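PDB 3ZBQ: Phikz039 from Pseudomonas phage phikz, which belongs to the tubulin/FtsZ family as the phage tubulin PhuZ, and holds guanosine-5'-diphosphate in a nucleotide pocket. Local coordinates for residues 20-25 and 181-186; 190-195 and 243-248; 202-207 and 260-265; 249-254 and 272-277. All blocks are in the same frame, centred on the assembly; numbering follows the deposited sequence.

Contact 1. Residues 20-25 and 181-186; sequences GELFHG and NILEVL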
loop_
_atom_site.group_PDB
_atom_site.type_symbol
_atom_site.label_atom_id
_atom_site.label_comp_id
_atom_site.label_asym_id
_atom_site.label_seq_id
_atom_site.Cartn_x
_atom_site.Cartn_y
_atom_site.Cartn_z
ATOM N N GLY A 20 -5.022 3.573 10.493
ATOM C CA GLY A 20 -6.388 4.083 10.501
ATOM C C GLY A 20 -6.789 4.638 11.856
ATOM O O GLY A 20 -7.486 5.637 11.949
ATOM N N GLU A 21 -6.339 3.983 12.920
ATOM C CA GLU A 21 -6.634 4.468 14.254
ATOM C C GLU A 21 -5.969 5.816 14.486
ATOM O O GLU A 21 -6.565 6.704 15.086
ATOM C CB GLU A 21 -6.180 3.460 15.315
ATOM C CG GLU A 21 -6.475 3.917 16.736
ATOM C CD GLU A 21 -5.937 2.967 17.797
ATOM O OE1 GLU A 21 -5.205 2.014 17.448
ATOM O OE2 GLU A 21 -6.252 3.184 18.987
ATOM N N LEU A 22 -4.740 5.970 13.997
ATOM C CA LEU A 22 -4.028 7.243 14.111
ATOM C C LEU A 22 -4.658 8.325 13.224
ATOM O O LEU A 22 -4.579 9.507 13.537
ATOM C CB LEU A 22 -2.545 7.087 13.750
ATOM C CG LEU A 22 -1.719 6.175 14.660
ATOM C CD1 LEU A 22 -0.280 6.044 14.170
ATOM C CD2 LEU A 22 -1.747 6.701 16.089
ATOM N N PHE A 23 -5.285 7.907 12.129
ATOM C CA PHE A 23 -5.806 8.839 11.126
ATOM C C PHE A 23 -7.246 9.234 11.437
ATOM O O PHE A 23 -7.838 10.071 10.749
ATOM C CB PHE A 23 -5.733 8.196 9.739
ATOM C CG PHE A 23 -6.033 9.145 8.607
ATOM C CD1 PHE A 23 -5.187 10.214 8.340
ATOM C CD2 PHE A 23 -7.153 8.961 7.808
ATOM C CE1 PHE A 23 -5.449 11.085 7.288
ATOM C CE2 PHE A 23 -7.426 9.834 6.756
ATOM C CZ PHE A 23 -6.573 10.892 6.501
ATOM N N HIS A 24 -7.810 8.638 12.480
ATOM C CA HIS A 24 -9.230 8.819 12.758
ATOM C C HIS A 24 -9.631 10.279 12.974
ATOM O O HIS A 24 -9.004 11.003 13.751
ATOM C CB HIS A 24 -9.671 7.999 13.960
ATOM C CG HIS A 24 -11.097 8.239 14.338
ATOM N ND1 HIS A 24 -12.152 7.684 13.645
ATOM C CD2 HIS A 24 -11.642 9.013 15.305
ATOM C CE1 HIS A 24 -13.289 8.089 14.186
ATOM N NE2 HIS A 24 -13.007 8.895 15.194
ATOM N N GLY A 25 -10.689 10.702 12.292
ATOM C CA GLY A 25 -11.155 12.071 12.405
ATOM C C GLY A 25 -10.678 12.941 11.257
ATOM O O GLY A 25 -11.189 14.040 11.053
ATOM N N ASN A 181 4.955 9.921 8.816
ATOM C CA ASN A 181 5.083 10.247 7.399
ATOM C C ASN A 181 3.867 9.774 6.612
ATOM O O ASN A 181 3.364 10.476 5.738
ATOM C CB ASN A 181 6.377 9.705 6.780
ATOM C CG ASN A 181 6.731 10.414 5.462
ATOM O OD1 ASN A 181 6.681 9.824 4.377
ATOM N ND2 ASN A 181 7.071 11.695 5.560
ATOM N N ILE A 182 3.369 8.594 6.952
ATOM C CA ILE A 182 2.179 8.072 6.294
ATOM C C ILE A 182 0.945 8.947 6.538
ATOM O O ILE A 182 0.169 9.201 5.619
ATOM C CB ILE A 182 1.926 6.605 6.709
ATOM C CG1 ILE A 182 2.960 5.696 6.021
ATOM C CG2 ILE A 182 0.499 6.196 6.355
ATOM C CD1 ILE A 182 2.937 4.245 6.491
ATOM N N LEU A 183 0.764 9.423 7.769
ATOM C CA LEU A 183 -0.375 10.296 8.079
ATOM C C LEU A 183 -0.293 11.586 7.269
ATOM O O LEU A 183 -1.307 12.086 6.744
ATOM C CB LEU A 183 -0.409 10.619 9.570
ATOM C CG LEU A 183 -0.578 9.390 10.457
ATOM C CD1 LEU A 183 -0.455 9.782 11.915
ATOM C CD2 LEU A 183 -1.917 8.704 10.196
ATOM N N GLU A 184 0.920 12.122 7.160
ATOM C CA GLU A 184 1.133 13.314 6.347
ATOM C C GLU A 184 0.691 13.066 4.908
ATOM O O GLU A 184 0.087 13.935 4.276
ATOM C CB GLU A 184 2.606 13.736 6.386
ATOM C CG GLU A 184 3.060 14.265 7.732
ATOM C CD GLU A 184 3.646 15.656 7.638
ATOM O OE1 GLU A 184 4.403 15.918 6.672
ATOM O OE2 GLU A 184 3.340 16.486 8.526
ATOM N N VAL A 185 0.990 11.881 4.385
ATOM C CA VAL A 185 0.606 11.534 3.020
ATOM C C VAL A 185 -0.912 11.388 2.882
ATOM O O VAL A 185 -1.505 11.925 1.952
ATOM C CB VAL A 185 1.323 10.250 2.537
ATOM C CG1 VAL A 185 0.667 9.697 1.277
ATOM C CG2 VAL A 185 2.812 10.524 2.304
ATOM N N LEU A 186 -1.534 10.668 3.815
ATOM C CA LEU A 186 -2.987 10.468 3.786
ATOM C C LEU A 186 -3.717 11.808 3.876
ATOM O O LEU A 186 -4.671 12.077 3.122
ATOM C CB LEU A 186 -3.418 9.527 4.918
ATOM C CG LEU A 186 -2.974 8.078 4.759
ATOM C CD1 LEU A 186 -3.320 7.265 6.005
ATOM C CD2 LEU A 186 -3.618 7.469 3.522
#
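The Phe23 ring lies against helix 175-192, and Leu186 covers one of its faces. The contact is a CH-pi one. Leu186 CB sits 3.9 Å from the centroid of the Phe23 ring, 29° off the normal. The closest single approach is Phe23 CE1 to Leu186 CB, at 3.5 Å. Leu186 CD1 reaches the same ring nearer its rim. Phe23 has CG anti to its backbone N (chi1 -171°), which brings one ring face under Leu186 CB.

Leu183 comes in one turn earlier. Leu183 CD2 meets Phe23 CB at 3.9 Å and lies obliquely to the ring, and the two side chains run past each other in opposite directions. The other methyl, Leu183 CD1, packs on Leu22 CB at 3.9 Å. Both methyls of Leu183 thus touch Leu22 CB, and CD2 also reaches Phe23. Leu22 and Leu183 lie toward the outer side. Phe23 and Leu186 are buried and both also touch Phe11 of the central sheet. This is apolar helix-to-helix packing over the parallel part of that sheet. It joins helix 13-23 to helix 175-192, the core helix of the tubulin/FtsZ fold, which links the nucleotide-binding domain to the C-terminal domain.

Contact 2. Residues 190-195 and 243-248; sequences VILFNQ and ASLYTD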
loop_
_atom_site.group_PDB
_atom_site.type_symbol
_atom_site.label_atom_id
_atom_site.label_comp_id
_atom_site.label_asym_id
_atom_site.label_seq_id
_atom_site.Cartn_x
_atom_site.Cartn_y
_atom_site.Cartn_z
ATOM N N VAL A 190 -6.104 13.219 0.872
ATOM C CA VAL A 190 -7.495 13.593 1.131
ATOM C C VAL A 190 -7.783 15.019 0.636
ATOM O O VAL A 190 -8.816 15.264 0.005
ATOM C CB VAL A 190 -7.847 13.440 2.620
ATOM C CG1 VAL A 190 -9.167 14.111 2.922
ATOM C CG2 VAL A 190 -7.903 11.957 2.995
ATOM N N ILE A 191 -6.876 15.954 0.914
ATOM C CA ILE A 191 -7.001 17.323 0.381
ATOM C C ILE A 191 -7.001 17.335 -1.152
ATOM O O ILE A 191 -7.868 17.974 -1.789
ATOM C CB ILE A 191 -5.862 18.243 0.908
ATOM C CG1 ILE A 191 -5.983 18.454 2.422
ATOM C CG2 ILE A 191 -5.857 19.595 0.186
ATOM C CD1 ILE A 191 -4.787 19.152 3.042
ATOM N N LEU A 192 -6.030 16.651 -1.758
ATOM C CA LEU A 192 -5.944 16.600 -3.223
ATOM C C LEU A 192 -7.253 16.152 -3.852
ATOM O O LEU A 192 -7.691 16.708 -4.863
ATOM C CB LEU A 192 -4.818 15.664 -3.687
ATOM C CG LEU A 192 -4.680 15.527 -5.214
ATOM C CD1 LEU A 192 -4.347 16.884 -5.851
ATOM C CD2 LEU A 192 -3.631 14.472 -5.600
ATOM N N PHE A 193 -7.895 15.174 -3.222
ATOM C CA PHE A 193 -9.083 14.532 -3.782
ATOM C C PHE A 193 -10.409 15.150 -3.317
ATOM O O PHE A 193 -11.479 14.635 -3.649
ATOM C CB PHE A 193 -9.087 13.043 -3.390
ATOM C CG PHE A 193 -7.931 12.241 -3.938
ATOM C CD1 PHE A 193 -7.311 12.586 -5.130
ATOM C CD2 PHE A 193 -7.483 11.107 -3.254
ATOM C CE1 PHE A 193 -6.252 11.830 -5.634
ATOM C CE2 PHE A 193 -6.427 10.337 -3.759
ATOM C CZ PHE A 193 -5.813 10.693 -4.943
ATOM N N ASN A 194 -10.360 16.231 -2.546
ATOM C CA ASN A 194 -11.583 16.695 -1.881
ATOM C C ASN A 194 -12.580 17.451 -2.793
ATOM O O ASN A 194 -13.678 17.828 -2.359
ATOM C CB ASN A 194 -11.273 17.462 -0.584
ATOM C CG ASN A 194 -10.736 18.879 -0.821
ATOM O OD1 ASN A 194 -10.815 19.427 -1.923
ATOM N ND2 ASN A 194 -10.200 19.483 0.234
ATOM N N GLN A 195 -12.175 17.654 -4.046
ATOM C CA GLN A 195 -13.029 18.245 -5.082
ATOM C C GLN A 195 -13.399 19.714 -4.830
ATOM O O GLN A 195 -14.307 20.253 -5.486
ATOM C CB GLN A 195 -14.278 17.382 -5.310
ATOM C CG GLN A 195 -13.968 15.968 -5.806
ATOM C CD GLN A 195 -15.208 15.114 -5.970
ATOM O OE1 GLN A 195 -16.321 15.634 -6.114
ATOM N NE2 GLN A 195 -15.030 13.792 -5.942
ATOM N N ALA A 243 0.327 15.968 -10.364
ATOM C CA ALA A 243 -0.780 16.822 -9.939
ATOM C C ALA A 243 -0.261 17.835 -8.930
ATOM O O ALA A 243 0.325 17.462 -7.923
ATOM C CB ALA A 243 -1.889 16.002 -9.318
ATOM N N SER A 244 -0.501 19.115 -9.186
ATOM C CA SER A 244 0.012 20.157 -8.306
ATOM C C SER A 244 -1.111 21.026 -7.743
ATOM O O SER A 244 -2.048 21.382 -8.458
ATOM C CB SER A 244 1.026 21.034 -9.048
ATOM O OG SER A 244 2.133 20.283 -9.517
ATOM N N LEU A 245 -1.002 21.369 -6.460
ATOM C CA LEU A 245 -1.895 22.343 -5.836
ATOM C C LEU A 245 -1.123 23.592 -5.434
ATOM O O LEU A 245 -0.057 23.491 -4.836
ATOM C CB LEU A 245 -2.547 21.748 -4.593
ATOM C CG LEU A 245 -3.561 20.637 -4.839
ATOM C CD1 LEU A 245 -4.084 20.072 -3.514
ATOM C CD2 LEU A 245 -4.705 21.186 -5.657
ATOM N N TYR A 246 -1.669 24.763 -5.762
ATOM C CA TYR A 246 -1.094 26.036 -5.332
ATOM C C TYR A 246 -2.157 26.843 -4.594
ATOM O O TYR A 246 -3.331 26.809 -4.968
ATOM C CB TYR A 246 -0.613 26.837 -6.544
ATOM C CG TYR A 246 0.358 26.090 -7.425
ATOM C CD1 TYR A 246 -0.101 25.254 -8.444
ATOM C CD2 TYR A 246 1.729 26.218 -7.244
ATOM C CE1 TYR A 246 0.784 24.562 -9.253
ATOM C CE2 TYR A 246 2.621 25.535 -8.048
ATOM C CZ TYR A 246 2.143 24.706 -9.047
ATOM O OH TYR A 246 3.030 24.026 -9.846
ATOM N N THR A 247 -1.762 27.559 -3.542
ATOM C CA THR A 247 -2.685 28.501 -2.912
ATOM C C THR A 247 -2.607 29.837 -3.639
ATOM O O THR A 247 -3.520 30.655 -3.551
ATOM C CB THR A 247 -2.407 28.704 -1.427
ATOM O OG1 THR A 247 -0.993 28.828 -1.211
ATOM C CG2 THR A 247 -2.960 27.523 -0.611
ATOM N N ASP A 248 -1.501 30.052 -4.347
ATOM C CA ASP A 248 -1.350 31.231 -5.203
ATOM C C ASP A 248 -1.243 30.806 -6.669
ATOM O O ASP A 248 -0.229 30.231 -7.085
ATOM C CB ASP A 248 -0.111 32.028 -4.792
ATOM C CG ASP A 248 0.047 33.328 -5.581
ATOM O OD1 ASP A 248 -0.733 33.582 -6.528
ATOM O OD2 ASP A 248 0.966 34.096 -5.240
#
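The last turn of helix 175-192 lies beside the end of strand 239-246, with Leu192 and Leu245 closest at 7.5 Å between their CA atoms. Asn194 N still bonds to Ile191 O at 3.1 Å. Gln195 then takes a positive phi of 66° and the chain leaves the helix. On the strand, Ala243 and Leu245 point at the helix, while Ser244 between them points away.

Leu245 is the centre of the contact. Its CD1 methyl lies 3.9 Å from Leu192 CA, pressed on the helix backbone. The same methyl is 4.0 Å from Leu192 CD1, and the two leucines meet at a slant. This is where the core helix of the tubulin/FtsZ fold ends against the sheet of the C-terminal domain. Ile205 of helix 202-209 and Phe278 of the neighbouring strand also touch Leu192.

With chi1 at 179°, Leu192 swings CG to the side opposite its amide N, and CD1 turns toward the strand. That methyl also approaches Ala243 CB, more loosely, at 4.3 Å. Ile191 meets the same Leu245 methyl with its CG2 branch, 4.1 Å from Leu245 CD1. Met276 of strand 275-281 touches both Ile191 and Leu245.

Contact 3. Residues 202-207 and 260-265; sequences LMDITN and TRTTGY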
loop_
_atom_site.group_PDB
_atom_site.type_symbol
_atom_site.label_atom_id
_atom_site.label_comp_id
_atom_site.label_asym_id
_atom_site.label_seq_id
_atom_site.Cartn_x
_atom_site.Cartn_y
_atom_site.Cartn_z
ATOM N N LEU A 202 -12.835 16.136 -11.447
ATOM C CA LEU A 202 -12.662 14.702 -11.201
ATOM C C LEU A 202 -11.948 13.982 -12.360
ATOM O O LEU A 202 -11.118 13.117 -12.127
ATOM C CB LEU A 202 -13.986 14.015 -10.838
ATOM C CG LEU A 202 -13.872 12.533 -10.455
ATOM C CD1 LEU A 202 -12.867 12.292 -9.317
ATOM C CD2 LEU A 202 -15.237 11.948 -10.097
ATOM N N MET A 203 -12.241 14.336 -13.609
ATOM C CA MET A 203 -11.543 13.668 -14.701
ATOM C C MET A 203 -10.079 14.114 -14.763
ATOM O O MET A 203 -9.242 13.396 -15.302
ATOM C CB MET A 203 -12.235 13.905 -16.063
ATOM C CG MET A 203 -11.809 12.914 -17.157
ATOM S SD MET A 203 -12.178 11.174 -16.752
ATOM C CE MET A 203 -13.947 11.172 -17.026
ATOM N N ASP A 204 -9.767 15.304 -14.247
ATOM C CA ASP A 204 -8.366 15.729 -14.182
ATOM C C ASP A 204 -7.577 14.781 -13.279
ATOM O O ASP A 204 -6.471 14.344 -13.632
ATOM C CB ASP A 204 -8.242 17.164 -13.665
ATOM C CG ASP A 204 -8.811 18.186 -14.643
ATOM O OD1 ASP A 204 -8.599 18.020 -15.864
ATOM O OD2 ASP A 204 -9.478 19.140 -14.186
ATOM N N ILE A 205 -8.142 14.484 -12.112
ATOM C CA ILE A 205 -7.529 13.525 -11.181
ATOM C C ILE A 205 -7.524 12.130 -11.812
ATOM O O ILE A 205 -6.518 11.418 -11.765
ATOM C CB ILE A 205 -8.245 13.528 -9.813
ATOM C CG1 ILE A 205 -7.913 14.808 -9.032
ATOM C CG2 ILE A 205 -7.840 12.290 -8.966
ATOM C CD1 ILE A 205 -6.438 14.939 -8.632
ATOM N N THR A 206 -8.639 11.741 -12.427
ATOM C CA THR A 206 -8.711 10.435 -13.087
ATOM C C THR A 206 -7.584 10.225 -14.110
ATOM O O THR A 206 -6.904 9.204 -14.097
ATOM C CB THR A 206 -10.083 10.206 -13.741
ATOM O OG1 THR A 206 -11.096 10.192 -12.723
ATOM C CG2 THR A 206 -10.100 8.888 -14.499
ATOM N N ASN A 207 -7.364 11.202 -14.985
ATOM C CA ASN A 207 -6.345 11.039 -16.022
ATOM C C ASN A 207 -4.920 11.296 -15.551
ATOM O O ASN A 207 -3.967 10.949 -16.238
ATOM C CB ASN A 207 -6.715 11.885 -17.255
ATOM C CG ASN A 207 -7.954 11.355 -17.943
ATOM O OD1 ASN A 207 -8.366 10.222 -17.691
ATOM N ND2 ASN A 207 -8.563 12.167 -18.816
ATOM N N THR A 260 1.989 13.918 -18.284
ATOM C CA THR A 260 0.709 14.507 -17.913
ATOM C C THR A 260 0.897 15.450 -16.718
ATOM O O THR A 260 1.614 15.132 -15.770
ATOM C CB THR A 260 -0.345 13.419 -17.605
ATOM O OG1 THR A 260 -0.757 12.798 -18.826
ATOM C CG2 THR A 260 -1.573 14.006 -16.915
ATOM N N ARG A 261 0.287 16.631 -16.794
ATOM C CA ARG A 261 0.306 17.568 -15.672
ATOM C C ARG A 261 -1.102 18.112 -15.448
ATOM O O ARG A 261 -1.804 18.495 -16.394
ATOM C CB ARG A 261 1.299 18.715 -15.917
ATOM C CG ARG A 261 1.368 19.752 -14.776
ATOM C CD ARG A 261 2.514 20.749 -14.961
ATOM N NE ARG A 261 2.676 21.612 -13.789
ATOM C CZ ARG A 261 2.195 22.847 -13.673
ATOM N NH1 ARG A 261 1.518 23.409 -14.674
ATOM N NH2 ARG A 261 2.399 23.527 -12.552
ATOM N N THR A 262 -1.522 18.141 -14.194
ATOM C CA THR A 262 -2.784 18.786 -13.866
ATOM C C THR A 262 -2.583 19.638 -12.618
ATOM O O THR A 262 -1.772 19.298 -11.746
ATOM C CB THR A 262 -3.923 17.747 -13.713
ATOM O OG1 THR A 262 -5.191 18.412 -13.684
ATOM C CG2 THR A 262 -3.745 16.924 -12.446
ATOM N N THR A 263 -3.284 20.766 -12.541
ATOM C CA THR A 263 -3.119 21.673 -11.404
ATOM C C THR A 263 -4.454 22.081 -10.794
ATOM O O THR A 263 -5.475 22.127 -11.486
ATOM C CB THR A 263 -2.327 22.953 -11.777
ATOM O OG1 THR A 263 -3.137 23.806 -12.597
ATOM C CG2 THR A 263 -1.057 22.598 -12.511
ATOM N N GLY A 264 -4.439 22.385 -9.500
ATOM C CA GLY A 264 -5.620 22.912 -8.834
ATOM C C GLY A 264 -5.256 24.113 -7.987
ATOM O O GLY A 264 -4.115 24.218 -7.528
ATOM N N TYR A 265 -6.210 25.015 -7.772
ATOM C CA TYR A 265 -5.957 26.201 -6.963
ATOM C C TYR A 265 -6.701 26.103 -5.642
ATOM O O TYR A 265 -7.934 26.191 -5.604
ATOM C CB TYR A 265 -6.332 27.469 -7.739
ATOM C CG TYR A 265 -5.569 27.568 -9.040
ATOM C CD1 TYR A 265 -4.199 27.339 -9.073
ATOM C CD2 TYR A 265 -6.216 27.851 -10.235
ATOM C CE1 TYR A 265 -3.487 27.405 -10.249
ATOM C CE2 TYR A 265 -5.512 27.920 -11.424
ATOM C CZ TYR A 265 -4.145 27.699 -11.421
ATOM O OH TYR A 265 -3.426 27.767 -12.589
HETATM O O HOH W 1 -5.973 17.653 -16.433
HETATM O O HOH W 2 -3.328 11.795 -18.738
#
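Asp204 and Thr262 form the close part of this contact. Asp204 CB lies 3.3 Å from Thr262 OG1, and the two side chains pass at an angle. The CA atoms of this pair are 6.4 Å apart, so helix and strand come near each other here. A chi1 of -167° sets the Thr262 hydroxyl opposite the amide N of its own residue and directs it at the Asp204 side chain. Its CG2 methyl instead lies near the helix backbone, 3.9 Å from Asp204 O. Thr262 is buried and also touches Ala243 of the neighbouring strand 239-246.

The polar ends are joined through water. One water donates to Asp204 OD1 at 2.7 Å and also hydrogen-bonds Thr262 OG1. It bridges the carboxylate and the hydroxyl, which do not bond directly. The second carboxylate oxygen, Asp204 OD2, accepts from the backbone N of Asp201, just ahead of the helix.

Toward Asn207 and Thr260 the packing is looser, with their CA atoms 8.1 Å apart. Thr260 CG2 is 3.9 Å from Asn207 O. A second water fills in beside this pair: it donates to Asn207 O at 2.7 Å and hydrogen-bonds Thr260 OG1. The same hydroxyl also bonds His215, and the Asn207 side chain turns to Lys213.

The contact therefore combines one close side-chain approach with two water bridges. It lays helix 202-209 against strand 260-265, the outermost strand at this end of the sheet, within the C-terminal domain of this phage tubulin.

Contact 4. Residues 249-254 and 272-277; sequences PDRDVS and DFDQMH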
loop_
_atom_site.group_PDB
_atom_site.type_symbol
_atom_site.label_atom_id
_atom_site.label_comp_id
_atom_site.label_asym_id
_atom_site.label_seq_id
_atom_site.Cartn_x
_atom_site.Cartn_y
_atom_site.Cartn_z
ATOM N N PRO A 249 -2.292 31.091 -7.455
ATOM C CA PRO A 249 -2.385 30.688 -8.863
ATOM C C PRO A 249 -1.223 31.223 -9.686
ATOM O O PRO A 249 -0.832 30.590 -10.674
ATOM C CB PRO A 249 -3.694 31.334 -9.324
ATOM C CG PRO A 249 -4.520 31.415 -8.070
ATOM C CD PRO A 249 -3.528 31.746 -6.988
ATOM N N ASP A 250 -0.673 32.361 -9.270
ATOM C CA ASP A 250 0.436 32.985 -9.983
ATOM C C ASP A 250 1.699 32.137 -9.910
ATOM O O ASP A 250 2.630 32.347 -10.687
ATOM C CB ASP A 250 0.726 34.391 -9.437
ATOM C CG ASP A 250 -0.257 35.439 -9.940
ATOM O OD1 ASP A 250 -1.134 35.113 -10.775
ATOM O OD2 ASP A 250 -0.144 36.605 -9.499
ATOM N N ARG A 251 1.727 31.188 -8.972
ATOM C CA ARG A 251 2.874 30.292 -8.786
ATOM C C ARG A 251 2.766 29.003 -9.612
ATOM O O ARG A 251 3.638 28.129 -9.546
ATOM C CB ARG A 251 3.023 29.924 -7.307
ATOM C CG ARG A 251 2.865 31.100 -6.358
ATOM C CD ARG A 251 4.177 31.450 -5.684
ATOM N NE ARG A 251 4.796 30.282 -5.058
ATOM C CZ ARG A 251 5.958 30.310 -4.411
ATOM N NH1 ARG A 251 6.630 31.446 -4.295
ATOM N NH2 ARG A 251 6.454 29.202 -3.877
ATOM N N ASP A 252 1.692 28.877 -10.378
ATOM C CA ASP A 252 1.513 27.699 -11.214
ATOM C C ASP A 252 2.547 27.742 -12.342
ATOM O O ASP A 252 2.369 28.441 -13.350
ATOM C CB ASP A 252 0.081 27.667 -11.750
ATOM C CG ASP A 252 -0.199 26.469 -12.630
ATOM O OD1 ASP A 252 0.745 25.718 -12.956
ATOM O OD2 ASP A 252 -1.384 26.278 -12.987
ATOM N N VAL A 253 3.636 27.002 -12.151
ATOM C CA VAL A 253 4.710 26.903 -13.140
ATOM C C VAL A 253 5.166 25.454 -13.246
ATOM O O VAL A 253 5.499 24.837 -12.233
ATOM C CB VAL A 253 5.922 27.763 -12.749
ATOM C CG1 VAL A 253 7.043 27.620 -13.785
ATOM C CG2 VAL A 253 5.519 29.219 -12.583
ATOM N N SER A 254 5.186 24.914 -14.464
ATOM C CA SER A 254 5.633 23.534 -14.674
ATOM C C SER A 254 7.057 23.344 -14.152
ATOM O O SER A 254 7.928 24.191 -14.363
ATOM C CB SER A 254 5.556 23.152 -16.153
ATOM O OG SER A 254 5.821 21.771 -16.327
ATOM N N ASP A 272 -2.792 26.765 4.616
ATOM C CA ASP A 272 -1.520 27.384 4.987
ATOM C C ASP A 272 -0.351 26.612 4.366
ATOM O O ASP A 272 0.650 26.326 5.029
ATOM C CB ASP A 272 -1.385 27.415 6.521
ATOM C CG ASP A 272 -0.086 28.062 6.994
ATOM O OD1 ASP A 272 0.265 29.154 6.495
ATOM O OD2 ASP A 272 0.592 27.451 7.850
ATOM N N PHE A 273 -0.496 26.225 3.106
ATOM C CA PHE A 273 0.637 25.676 2.368
ATOM C C PHE A 273 0.841 26.494 1.113
ATOM O O PHE A 273 -0.097 27.099 0.599
ATOM C CB PHE A 273 0.478 24.174 2.054
ATOM C CG PHE A 273 -0.642 23.845 1.094
ATOM C CD1 PHE A 273 -0.434 23.862 -0.281
ATOM C CD2 PHE A 273 -1.889 23.461 1.572
ATOM C CE1 PHE A 273 -1.460 23.540 -1.161
ATOM C CE2 PHE A 273 -2.918 23.141 0.705
ATOM C CZ PHE A 273 -2.708 23.182 -0.666
ATOM N N ASP A 274 2.077 26.546 0.647
ATOM C CA ASP A 274 2.387 27.232 -0.588
ATOM C C ASP A 274 1.993 26.327 -1.755
ATOM O O ASP A 274 1.155 26.681 -2.588
ATOM C CB ASP A 274 3.877 27.569 -0.619
ATOM C CG ASP A 274 4.332 28.090 -1.961
ATOM O OD1 ASP A 274 3.540 28.783 -2.636
ATOM O OD2 ASP A 274 5.490 27.805 -2.334
ATOM N N GLN A 275 2.585 25.140 -1.801
ATOM C CA GLN A 275 2.259 24.199 -2.863
ATOM C C GLN A 275 2.482 22.743 -2.448
ATOM O O GLN A 275 3.276 22.454 -1.545
ATOM C CB GLN A 275 3.057 24.542 -4.125
ATOM C CG GLN A 275 4.557 24.617 -3.902
ATOM C CD GLN A 275 5.266 25.300 -5.045
ATOM O OE1 GLN A 275 5.200 26.525 -5.187
ATOM N NE2 GLN A 275 5.941 24.516 -5.876
ATOM N N MET A 276 1.753 21.834 -3.090
ATOM C CA MET A 276 1.960 20.400 -2.891
ATOM C C MET A 276 1.972 19.727 -4.250
ATOM O O MET A 276 1.203 20.102 -5.136
ATOM C CB MET A 276 0.841 19.781 -2.048
ATOM C CG MET A 276 0.892 20.079 -0.568
ATOM S SD MET A 276 -0.213 18.971 0.342
ATOM C CE MET A 276 -1.796 19.367 -0.386
ATOM N N HIS A 277 2.833 18.729 -4.411
ATOM C CA HIS A 277 2.942 18.026 -5.678
ATOM C C HIS A 277 2.821 16.535 -5.473
ATOM O O HIS A 277 3.378 15.970 -4.532
ATOM C CB HIS A 277 4.270 18.342 -6.364
ATOM C CG HIS A 277 4.520 19.806 -6.519
ATOM N ND1 HIS A 277 3.921 20.557 -7.508
ATOM C CD2 HIS A 277 5.263 20.668 -5.785
ATOM C CE1 HIS A 277 4.301 21.818 -7.388
ATOM N NE2 HIS A 277 5.120 21.909 -6.354
HETATM O O HOH W 3 6.266 27.602 -8.088
#
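The guanidinium of Arg251 has Gln275 OE1 at its edge, near its plane, and the Asp274 carboxylate set obliquely to it. Gln275 OE1 accepts from Arg251 NH2 at 3.2 Å, though the place of NH2 is not sure. Opposite charges meet here, consistent with a salt bridge, but Arg251 NH2 and Asp274 OD2 are modelled too close together, so its detail is doubtful.

At the His277 ring edge, in the ring plane, lies Gln275 NE2, which donates to His277 NE2 at 2.8 Å. The other ring nitrogen, His277 ND1, is hydrogen-bonded to Ser244 OG. The bond from Gln275 NE2 to His277 NE2 favours one orientation of the amide, with OE1 turned to a water and, less surely, to Arg251.

In the fold, a short 3-10 turn in the loop after strand 239-246 meets the start of strand 275-281, within the C-terminal domain of a tubulin-like protein. Arg251 bends at chi2 and chi3 (-111° and -52°) to reach across. Tyr246 touches both Arg251 and Gln275. The water donates to Arg251 O at 3.1 Å and to Gln275 OE1 at 3.3 Å, bridging the loop backbone to the amide.

How the contacts relate
Contacts 1 and 2 share helix 175-192, and their centres are 17 Å apart. They touch where Phe23 CZ meets Val190 CG2 at 3.9 Å. Contact 1 is near the nucleotide pocket: the Leu22 side chain is about 6 Å from the bound GDP. Contacts 2, 3 and 4 cluster around and beyond the C-terminal end of that helix, on one sheet. The centre of contact 2 is about 9 Å from those of contacts 3 and 4. Strand 239-246 runs between strands 260-265 and 275-281, joining the three. Asp252 in contact 4 ties to contact 3 by a salt bridge, with Asp252 OD1 2.8 Å from Arg261 NH2.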